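Local coordinates for transmembrane protease (Mus musculus, PDB 2E7V), which is probably a membrane-anchored serine endopeptidase, represented here by its SEA domain, a non-catalytic module of the kind found in many cell-surface proteins, at residues N23-T27 and H28-T32; V87-T90 and R91-V95. All blocks are in the same frame, centred on the assembly; numbering follows the deposited sequence.

In the fold
Contact 1 (23-32) and contact 2 (87-95) lie in series along one chain, inside the same SEA domain but on opposite sides of its centre. Their centres are 30 Å apart, and their nearest atoms stay about 19 Å from each other. Contact 1 is the start of helix 28-46, where the loop after strand 16-17 turns into its first residues. Contact 2 takes up most of helix 85-96. The two helices meet all the same: Ile-92 and Val-95 of the second touch Phe-45, near the far end of the first. Contact 1 thus begins the long helix at the surface, and contact 2 belongs to the helical layer packed on the sheet.

Contact 1: N23-T27 and H28-T32; sequences NSPAT and HEYRT
Pro-25 lies over one face of the Tyr-30 ring. Its CA stands 3.4 Å from the ring centroid and only 9° off the ring normal, a CH-pi contact, while Pro-25 CG comes 3.8 Å from Tyr-30 CZ. The ring reaches this place because Tyr-30 CG is anti to the backbone N (chi1 -172°), which turns the ring back toward Pro-25. At its root, Tyr-30 CB is pressed 3.2 Å from Ser-24 O and lies close to the Thr-27 hydroxyl.

That hydroxyl makes Thr-27 the N-cap of helix 28-46: OG1 accepts from Tyr-30 N at 3.1 Å, and is also hydrogen-bonded to Ala-21 O. Thr-27 is also the last residue of a type I beta turn that starts at Ser-24, and Ser-24 OG accepts from Ala-26 N at 3.2 Å to close an ST turn.

Arg-31 reaches back from the helix to the turn. Its chain is extended from CG to NE, and NE donates to Pro-25 O (2.9 Å), which sits at the edge of the guanidinium, near its plane; Ala-26 O lies over one guanidinium face, offset toward the rim. Tyr-30 also touches Lys-61 and Leu-62 of strand 54-65. With an alanine at Tyr-30, Pro-25 would probably lose the surface it rests on, opening a gap between the turn and that strand. The first backbone turn closes where Arg-31 N donates to Thr-27 O at 3.0 Å.

Contact 2: V87-T90 and R91-V95; sequences VMKT and RIQSV
Val-87 meets Arg-91 through its carbonyl: Val-87 O accepts from Arg-91 N at 3.3 Å, while the Arg-91 side chain leaves past it, with CG 3.5 Å from the same oxygen.

Met-88 comes next, and its chain is bent at both chi2 (59°) and chi3 (47°). The bends carry the methyl CE to within 3.6 Å of Arg-91 NH1, meeting the guanidinium obliquely. The charge of that group is answered outside the segment, where NH2 forms a salt bridge with Glu-53. Nearer the root of the same side chain, Met-88 CG lies 3.8 Å from Ile-92 CD1. Both side chains belong to the buried face of helix 85-96, where Met-88 rests on Tyr-5 and Tyr-7 of strand 4-14, and Ile-92 on Tyr-7 and on Phe-45 of helix 28-46. This is the second helix of the strand-helix-strand-strand-helix-strand order of the SEA fold, an alpha/beta sandwich with the helices packed on the sheet. The helix itself is held by i to i+4 bonds such as Ile-92 N to Met-88 O.

Lys-89 leaves the helix away from residues 91-95, and its side chain also brushes Tyr-7. Beyond CG the chain runs extended. Lys-89 CG passes Gln-93 CD, the amide carbon, at 4.1 Å, the two side chains crossing at a slant. Gln-93 N donates to Lys-89 O.

Thr-90 closes the segment. OG1 sits between the backbone N and the carbonyl carbon (chi1 55°), from where Thr-90 OG1 donates over 2.6 Å to Val-87 O, the oxygen that already accepts from Arg-91 N. On the other side of Thr-90, Gln-93 OE1 approaches its CA to 3.4 Å, and Ser-94 N makes a weak hydrogen bond to Thr-90 O.

Contact 1: N23-T27 and H28-T32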
ATOM      1  N   ASN A  23       6.995   8.272  14.402  1.00 23.08           N
ATOM      2  CA  ASN A  23       8.388   8.650  14.154  1.00 24.76           C
ATOM      3  C   ASN A  23       9.335   7.479  14.373  1.00 25.64           C
ATOM      4  O   ASN A  23      10.455   7.455  13.854  1.00 25.69           O
ATOM      5  CB  ASN A  23       8.827   9.762  15.116  1.00 27.21           C
ATOM      6  CG  ASN A  23       8.405  11.135  14.668  1.00 26.91           C
ATOM      7  OD1 ASN A  23       7.796  11.304  13.615  1.00 30.28           O
ATOM      8  ND2 ASN A  23       8.734  12.135  15.469  1.00 29.77           N
ATOM      9  N   SER A  24       8.886   6.521  15.171  1.00 23.47           N
ATOM     10  CA  SER A  24       9.706   5.374  15.503  1.00 22.40           C
ATOM     11  C   SER A  24       9.123   4.045  15.065  1.00 21.06           C
ATOM     12  O   SER A  24       8.004   3.697  15.425  1.00 21.84           O
ATOM     13  CB  SER A  24       9.952   5.332  17.009  1.00 23.42           C
ATOM     14  OG  SER A  24      10.539   4.100  17.377  1.00 19.80           O
ATOM     15  N   PRO A  25       9.889   3.284  14.276  1.00 21.60           N
ATOM     16  CA  PRO A  25       9.470   1.973  13.779  1.00 21.78           C
ATOM     17  C   PRO A  25       9.215   0.998  14.925  1.00 19.95           C
ATOM     18  O   PRO A  25       8.558  -0.022  14.750  1.00 20.51           O
ATOM     19  CB  PRO A  25      10.654   1.539  12.920  1.00 21.08           C
ATOM     20  CG  PRO A  25      11.155   2.833  12.378  1.00 24.50           C
ATOM     21  CD  PRO A  25      11.114   3.738  13.594  1.00 20.13           C
ATOM     22  N   ALA A  26       9.733   1.325  16.105  1.00 22.35           N
ATOM     23  CA  ALA A  26       9.585   0.465  17.278  1.00 18.94           C
ATOM     24  C   ALA A  26       8.245   0.521  17.997  1.00 20.39           C
ATOM     25  O   ALA A  26       7.939  -0.365  18.791  1.00 22.23           O
ATOM     26  CB  ALA A  26      10.696   0.777  18.280  1.00 24.72           C
ATOM     27  N   THR A  27       7.445   1.552  17.736  1.00 19.57           N
ATOM     28  CA  THR A  27       6.168   1.693  18.428  1.00 17.44           C
ATOM     29  C   THR A  27       5.051   0.779  17.963  1.00 16.85           C
ATOM     30  O   THR A  27       5.047   0.278  16.831  1.00 14.63           O
ATOM     31  CB  THR A  27       5.616   3.136  18.336  1.00 16.64           C
ATOM     32  OG1 THR A  27       5.319   3.446  16.969  1.00 17.37           O
ATOM     33  CG2 THR A  27       6.621   4.143  18.892  1.00 19.37           C
ATOM     34  N   HIS A  28       4.088   0.585  18.853  1.00 16.46           N
ATOM     35  CA  HIS A  28       2.923  -0.224  18.545  1.00 18.13           C
ATOM     36  C   HIS A  28       2.173   0.415  17.374  1.00 18.66           C
ATOM     37  O   HIS A  28       1.744  -0.278  16.453  1.00 19.30           O
ATOM     38  CB  HIS A  28       2.009  -0.300  19.767  1.00 19.33           C
ATOM     39  CG  HIS A  28       0.662  -0.883  19.480  1.00 19.80           C
ATOM     40  ND1 HIS A  28      -0.404  -0.119  19.056  1.00 22.38           N
ATOM     41  CD2 HIS A  28       0.198  -2.152  19.584  1.00 24.40           C
ATOM     42  CE1 HIS A  28      -1.469  -0.890  18.920  1.00 22.19           C
ATOM     43  NE2 HIS A  28      -1.131  -2.129  19.234  1.00 24.25           N
ATOM     44  N   GLU A  29       2.015   1.737  17.414  1.00 12.67           N
ATOM     45  CA  GLU A  29       1.307   2.449  16.342  1.00 15.46           C
ATOM     46  C   GLU A  29       1.939   2.232  14.960  1.00 13.87           C
ATOM     47  O   GLU A  29       1.244   1.945  13.983  1.00 14.74           O
ATOM     48  CB  GLU A  29       1.261   3.953  16.629  1.00 13.68           C
ATOM     49  CG  GLU A  29       0.297   4.374  17.732  1.00 17.68           C
ATOM     50  CD  GLU A  29       0.883   4.221  19.130  1.00 21.78           C
ATOM     51  OE1 GLU A  29       2.089   3.932  19.252  1.00 18.46           O
ATOM     52  OE2 GLU A  29       0.131   4.405  20.110  1.00 23.78           O
ATOM     53  N   TYR A  30       3.254   2.398  14.878  1.00 13.29           N
ATOM     54  CA  TYR A  30       3.980   2.219  13.625  1.00 12.62           C
ATOM     55  C   TYR A  30       3.855   0.786  13.120  1.00 15.50           C
ATOM     56  O   TYR A  30       3.456   0.549  11.980  1.00 13.30           O
ATOM     57  CB  TYR A  30       5.460   2.566  13.832  1.00 16.47           C
ATOM     58  CG  TYR A  30       6.308   2.599  12.572  1.00 21.15           C
ATOM     59  CD1 TYR A  30       6.594   1.435  11.857  1.00 19.64           C
ATOM     60  CD2 TYR A  30       6.871   3.795  12.126  1.00 22.26           C
ATOM     61  CE1 TYR A  30       7.424   1.464  10.735  1.00 24.47           C
ATOM     62  CE2 TYR A  30       7.698   3.831  11.009  1.00 23.73           C
ATOM     63  CZ  TYR A  30       7.974   2.666  10.319  1.00 24.13           C
ATOM     64  OH  TYR A  30       8.823   2.708   9.227  1.00 27.00           O
ATOM     65  N   ARG A  31       4.179  -0.173  13.976  1.00 13.94           N
ATOM     66  CA  ARG A  31       4.121  -1.573  13.574  1.00 17.11           C
ATOM     67  C   ARG A  31       2.734  -2.103  13.206  1.00 15.96           C
ATOM     68  O   ARG A  31       2.615  -2.884  12.259  1.00 17.27           O
ATOM     69  CB  ARG A  31       4.773  -2.452  14.649  1.00 16.39           C
ATOM     70  CG  ARG A  31       6.271  -2.203  14.752  1.00 24.43           C
ATOM     71  CD  ARG A  31       6.966  -3.050  15.803  1.00 30.58           C
ATOM     72  NE  ARG A  31       8.390  -2.710  15.879  1.00 35.23           N
ATOM     73  CZ  ARG A  31       9.306  -3.420  16.537  1.00 35.12           C
ATOM     74  NH1 ARG A  31       8.956  -4.523  17.187  1.00 38.64           N
ATOM     75  NH2 ARG A  31      10.573  -3.027  16.545  1.00 30.29           N
ATOM     76  N   THR A  32       1.692  -1.684  13.922  1.00 13.30           N
ATOM     77  CA  THR A  32       0.345  -2.163  13.619  1.00 15.61           C
ATOM     78  C   THR A  32      -0.182  -1.539  12.329  1.00 16.08           C
ATOM     79  O   THR A  32      -0.868  -2.202  11.545  1.00 14.29           O
ATOM     80  CB  THR A  32      -0.653  -1.899  14.786  1.00 16.02           C
ATOM     81  OG1 THR A  32      -0.818  -0.494  14.981  1.00 20.98           O
ATOM     82  CG2 THR A  32      -0.139  -2.523  16.069  1.00 15.55           C
TER

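Contact 2: V87-T90 and R91-V95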
ATOM      1  N   VAL A  87       6.721  -4.480 -18.326  1.00 23.37           N
ATOM      2  CA  VAL A  87       5.594  -5.394 -18.407  1.00 21.79           C
ATOM      3  C   VAL A  87       5.051  -5.698 -17.016  1.00 21.15           C
ATOM      4  O   VAL A  87       3.859  -5.543 -16.757  1.00 16.93           O
ATOM      5  CB  VAL A  87       6.007  -6.712 -19.069  1.00 22.40           C
ATOM      6  CG1 VAL A  87       4.834  -7.696 -19.069  1.00 21.94           C
ATOM      7  CG2 VAL A  87       6.477  -6.442 -20.479  1.00 26.16           C
ATOM      8  N   MET A  88       5.936  -6.129 -16.122  1.00 17.04           N
ATOM      9  CA  MET A  88       5.530  -6.452 -14.758  1.00 16.07           C
ATOM     10  C   MET A  88       4.844  -5.244 -14.127  1.00 12.79           C
ATOM     11  O   MET A  88       3.862  -5.378 -13.396  1.00 12.22           O
ATOM     12  CB  MET A  88       6.753  -6.847 -13.932  1.00 20.22           C
ATOM     13  CG  MET A  88       6.447  -7.265 -12.505  1.00 27.17           C
ATOM     14  SD  MET A  88       5.330  -8.666 -12.405  1.00 28.76           S
ATOM     15  CE  MET A  88       6.054  -9.788 -13.620  1.00 19.67           C
ATOM     16  N   LYS A  89       5.364  -4.058 -14.429  1.00 13.47           N
ATOM     17  CA  LYS A  89       4.813  -2.826 -13.890  1.00 13.80           C
ATOM     18  C   LYS A  89       3.355  -2.597 -14.270  1.00 10.68           C
ATOM     19  O   LYS A  89       2.547  -2.268 -13.414  1.00 12.23           O
ATOM     20  CB  LYS A  89       5.672  -1.646 -14.338  1.00 13.55           C
ATOM     21  CG  LYS A  89       5.230  -0.292 -13.828  1.00 17.73           C
ATOM     22  CD  LYS A  89       6.383   0.677 -14.071  1.00 22.64           C
ATOM     23  CE  LYS A  89       6.016   2.115 -13.830  1.00 25.43           C
ATOM     24  NZ  LYS A  89       7.195   2.973 -14.169  1.00 26.67           N
ATOM     25  N   THR A  90       3.021  -2.768 -15.546  1.00  8.89           N
ATOM     26  CA  THR A  90       1.650  -2.567 -16.018  1.00 12.41           C
ATOM     27  C   THR A  90       0.676  -3.537 -15.357  1.00 11.80           C
ATOM     28  O   THR A  90      -0.476  -3.187 -15.109  1.00 13.83           O
ATOM     29  CB  THR A  90       1.554  -2.722 -17.564  1.00 11.93           C
ATOM     30  OG1 THR A  90       2.086  -3.994 -17.958  1.00 13.82           O
ATOM     31  CG2 THR A  90       2.349  -1.618 -18.250  1.00 17.29           C
ATOM     32  N   ARG A  91       1.138  -4.752 -15.074  1.00 10.43           N
ATOM     33  CA  ARG A  91       0.291  -5.740 -14.413  1.00  9.56           C
ATOM     34  C   ARG A  91       0.078  -5.308 -12.967  1.00  9.57           C
ATOM     35  O   ARG A  91      -1.016  -5.434 -12.411  1.00  8.63           O
ATOM     36  CB  ARG A  91       0.956  -7.128 -14.431  1.00 13.42           C
ATOM     37  CG  ARG A  91       1.297  -7.678 -15.817  1.00 13.34           C
ATOM     38  CD  ARG A  91       2.104  -8.985 -15.697  1.00 17.24           C
ATOM     39  NE  ARG A  91       1.343 -10.038 -15.021  1.00 16.48           N
ATOM     40  CZ  ARG A  91       1.856 -11.200 -14.619  1.00 19.29           C
ATOM     41  NH1 ARG A  91       3.142 -11.469 -14.815  1.00 16.30           N
ATOM     42  NH2 ARG A  91       1.082 -12.096 -14.024  1.00 20.95           N
ATOM     43  N   ILE A  92       1.139  -4.791 -12.360  1.00  9.38           N
ATOM     44  CA  ILE A  92       1.071  -4.352 -10.971  1.00 10.21           C
ATOM     45  C   ILE A  92       0.121  -3.177 -10.835  1.00 11.12           C
ATOM     46  O   ILE A  92      -0.705  -3.133  -9.919  1.00 12.00           O
ATOM     47  CB  ILE A  92       2.479  -3.957 -10.439  1.00  9.25           C
ATOM     48  CG1 ILE A  92       3.358  -5.204 -10.335  1.00 11.19           C
ATOM     49  CG2 ILE A  92       2.349  -3.273  -9.067  1.00  5.90           C
ATOM     50  CD1 ILE A  92       4.821  -4.926  -9.964  1.00 15.86           C
ATOM     51  N   GLN A  93       0.220  -2.230 -11.761  1.00  9.63           N
ATOM     52  CA  GLN A  93      -0.643  -1.055 -11.734  1.00 11.83           C
ATOM     53  C   GLN A  93      -2.131  -1.409 -11.769  1.00 10.36           C
ATOM     54  O   GLN A  93      -2.961  -0.737 -11.136  1.00  8.30           O
ATOM     55  CB  GLN A  93      -0.291  -0.139 -12.901  1.00 12.94           C
ATOM     56  CG  GLN A  93       1.037   0.586 -12.732  1.00 11.54           C
ATOM     57  CD  GLN A  93       1.470   1.301 -14.001  1.00 15.70           C
ATOM     58  OE1 GLN A  93       1.406   0.733 -15.093  1.00 15.59           O
ATOM     59  NE2 GLN A  93       1.927   2.543 -13.862  1.00 14.33           N
ATOM     60  N   SER A  94      -2.470  -2.475 -12.483  1.00  9.29           N
ATOM     61  CA  SER A  94      -3.866  -2.872 -12.571  1.00 10.62           C
ATOM     62  C   SER A  94      -4.377  -3.411 -11.243  1.00 11.99           C
ATOM     63  O   SER A  94      -5.580  -3.386 -10.985  1.00 15.01           O
ATOM     64  CB  SER A  94      -4.068  -3.892 -13.698  1.00 15.33           C
ATOM     65  OG  SER A  94      -4.049  -3.238 -14.963  1.00 17.22           O
ATOM     66  N   VAL A  95      -3.468  -3.880 -10.390  1.00 11.78           N
ATOM     67  CA  VAL A  95      -3.873  -4.374  -9.078  1.00 12.40           C
ATOM     68  C   VAL A  95      -3.960  -3.207  -8.099  1.00 12.57           C
ATOM     69  O   VAL A  95      -4.940  -3.078  -7.355  1.00 10.22           O
ATOM     70  CB  VAL A  95      -2.884  -5.437  -8.535  1.00 13.22           C
ATOM     71  CG1 VAL A  95      -3.330  -5.909  -7.157  1.00 15.01           C
ATOM     72  CG2 VAL A  95      -2.823  -6.624  -9.494  1.00 13.57           C
TER